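Local coordinates for macrodomain protein (Streptomyces coelicolor, PDB 5E3B) that probably hydrolyses ADP-ribose off modified substrates such as ADP-ribosylated thymidine in DNA, as a macrodomain-family enzyme, at residues A[42-47]-A[97-102]. Residues are numbered along the deposited sequence; the frame is centred on the assembly and turned at random.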
loop_
_atom_site.group_PDB
_atom_site.type_symbol
_atom_site.label_atom_id
_atom_site.label_comp_id
_atom_site.label_asym_id
_atom_site.label_seq_id
_atom_site.Cartn_x
_atom_site.Cartn_y
_atom_site.Cartn_z
ATOM N N ILE A 42 0.827 -5.806 -3.138
ATOM C CA ILE A 42 1.061 -4.442 -3.623
ATOM C C ILE A 42 0.420 -3.483 -2.639
ATOM O O ILE A 42 -0.790 -3.484 -2.508
ATOM C CB ILE A 42 0.478 -4.300 -5.005
ATOM C CG1 ILE A 42 1.079 -5.346 -5.964
ATOM C CG2 ILE A 42 0.610 -2.906 -5.520
ATOM C CD1 ILE A 42 0.166 -5.589 -7.091
ATOM N N ALA A 43 1.211 -2.659 -1.949
ATOM C CA ALA A 43 0.710 -1.818 -0.884
ATOM C C ALA A 43 0.854 -0.387 -1.279
ATOM O O ALA A 43 1.914 0.020 -1.826
ATOM C CB ALA A 43 1.534 -2.033 0.392
ATOM N N HIS A 44 -0.202 0.396 -1.039
ATOM C CA HIS A 44 -0.196 1.786 -1.434
ATOM C C HIS A 44 -1.046 2.611 -0.490
ATOM O O HIS A 44 -1.929 2.125 0.207
ATOM C CB HIS A 44 -0.610 1.895 -2.911
ATOM C CG HIS A 44 -2.070 1.564 -3.123
ATOM N ND1 HIS A 44 -2.997 2.478 -3.573
ATOM C CD2 HIS A 44 -2.764 0.427 -2.877
ATOM C CE1 HIS A 44 -4.196 1.944 -3.588
ATOM N NE2 HIS A 44 -4.098 0.710 -3.154
ATOM N N VAL A 45 -0.774 3.917 -0.509
ATOM C CA VAL A 45 -1.406 4.858 0.375
ATOM C C VAL A 45 -2.718 5.458 -0.162
ATOM O O VAL A 45 -2.683 6.181 -1.167
ATOM C CB VAL A 45 -0.483 6.012 0.804
ATOM C CG1 VAL A 45 -1.203 6.868 1.781
ATOM C CG2 VAL A 45 0.748 5.402 1.474
ATOM N N CYS A 46 -3.800 5.249 0.545
ATOM C CA CYS A 46 -5.084 5.885 0.231
ATOM C C CYS A 46 -5.412 6.946 1.246
ATOM O O CYS A 46 -4.899 6.960 2.386
ATOM C CB CYS A 46 -6.158 4.799 0.223
ATOM S SG CYS A 46 -5.925 3.467 -0.984
ATOM N N ASN A 47 -6.324 7.823 0.864
ATOM C CA ASN A 47 -6.856 8.836 1.816
ATOM C C ASN A 47 -8.055 8.358 2.589
ATOM O O ASN A 47 -8.695 7.320 2.304
ATOM C CB ASN A 47 -7.133 10.148 1.079
ATOM C CG ASN A 47 -8.232 10.005 0.068
ATOM O OD1 ASN A 47 -9.420 9.919 0.423
ATOM N ND2 ASN A 47 -7.847 9.939 -1.180
ATOM N N VAL A 97 -1.830 -12.807 -5.925
ATOM C CA VAL A 97 -1.552 -11.370 -5.841
ATOM C C VAL A 97 -2.695 -10.687 -4.999
ATOM O O VAL A 97 -3.930 -10.903 -5.273
ATOM C CB VAL A 97 -1.377 -10.665 -7.198
ATOM C CG1 VAL A 97 -1.081 -9.181 -6.988
ATOM C CG2 VAL A 97 -0.263 -11.354 -8.065
ATOM N N TRP A 98 -2.297 -9.796 -4.074
ATOM C CA TRP A 98 -3.169 -9.029 -3.253
ATOM C C TRP A 98 -2.757 -7.547 -3.382
ATOM O O TRP A 98 -1.614 -7.255 -3.605
ATOM C CB TRP A 98 -3.027 -9.386 -1.783
ATOM C CG TRP A 98 -3.980 -10.492 -1.283
ATOM C CD1 TRP A 98 -5.177 -10.302 -0.656
ATOM C CD2 TRP A 98 -3.841 -11.853 -1.433
ATOM N NE1 TRP A 98 -5.796 -11.460 -0.381
ATOM C CE2 TRP A 98 -4.974 -12.449 -0.845
ATOM C CE3 TRP A 98 -2.852 -12.644 -1.978
ATOM C CZ2 TRP A 98 -5.181 -13.840 -0.793
ATOM C CZ3 TRP A 98 -3.036 -13.969 -1.969
ATOM C CH2 TRP A 98 -4.222 -14.581 -1.373
ATOM N N VAL A 99 -3.743 -6.699 -3.313
ATOM C CA VAL A 99 -3.560 -5.224 -3.116
ATOM C C VAL A 99 -3.943 -4.847 -1.702
ATOM O O VAL A 99 -5.061 -5.173 -1.227
ATOM C CB VAL A 99 -4.361 -4.442 -4.160
ATOM C CG1 VAL A 99 -4.247 -2.961 -3.946
ATOM C CG2 VAL A 99 -3.865 -4.836 -5.552
ATOM N N ALA A 100 -3.077 -4.059 -1.036
ATOM C CA ALA A 100 -3.321 -3.589 0.298
ATOM C C ALA A 100 -3.601 -2.102 0.204
ATOM O O ALA A 100 -2.718 -1.287 -0.097
ATOM C CB ALA A 100 -2.065 -3.800 1.221
ATOM N N ASN A 101 -4.865 -1.746 0.382
ATOM C CA ASN A 101 -5.279 -0.379 0.420
ATOM C C ASN A 101 -5.093 0.158 1.870
ATOM O O ASN A 101 -5.823 -0.224 2.790
ATOM C CB ASN A 101 -6.755 -0.217 0.058
ATOM C CG ASN A 101 -7.150 -0.639 -1.356
ATOM O OD1 ASN A 101 -6.396 -0.625 -2.312
ATOM N ND2 ASN A 101 -8.416 -1.083 -1.449
ATOM N N MET A 102 -4.048 0.950 2.055
ATOM C CA MET A 102 -3.623 1.463 3.375
ATOM C C MET A 102 -4.230 2.860 3.567
ATOM O O MET A 102 -3.946 3.732 2.759
ATOM C CB MET A 102 -2.138 1.611 3.492
ATOM C CG MET A 102 -1.386 0.304 3.287
ATOM S SD MET A 102 0.413 0.414 3.629
ATOM C CE MET A 102 0.916 1.391 2.283
#
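H44 turns its CG between its own backbone N and carbonyl carbon (chi1 70°), and N101 sets its CG beside its backbone N (chi1 -63°), which brings imidazole and amide alongside each other. H44 NE2 donates to N101 OD1 at 2.8 Å. The acceptor lies near the ring plane, although ring and amide are turned 82° apart. This bond, with F56 also meeting the ring, helps to fix its rotation in a buried setting, and N101 ND2 is itself held by Q89 OE1 and P67 O. V99 CG1 packs obliquely on H44 NE2 at 3.8 Å, and C46 SG approaches N101 CB. On the other face, covered by helix 119-136, the bent chain of M102 folds its CE methyl back across the neighbouring strand, 4.0 Å from A43 CB and 4.1 Å from V45 CG2, and M102 also touches A125 and V129 of that helix. The backbones are joined by five hydrogen bonds, among them C46 N to M102 O (2.7 Å) and A100 N to I42 O (2.8 Å), with V99 CA also close to I42 O. Strands 40-47 and 97-105 thus form a parallel pair inside the mixed six-stranded sheet, flanked by helices, of the macrodomain fold.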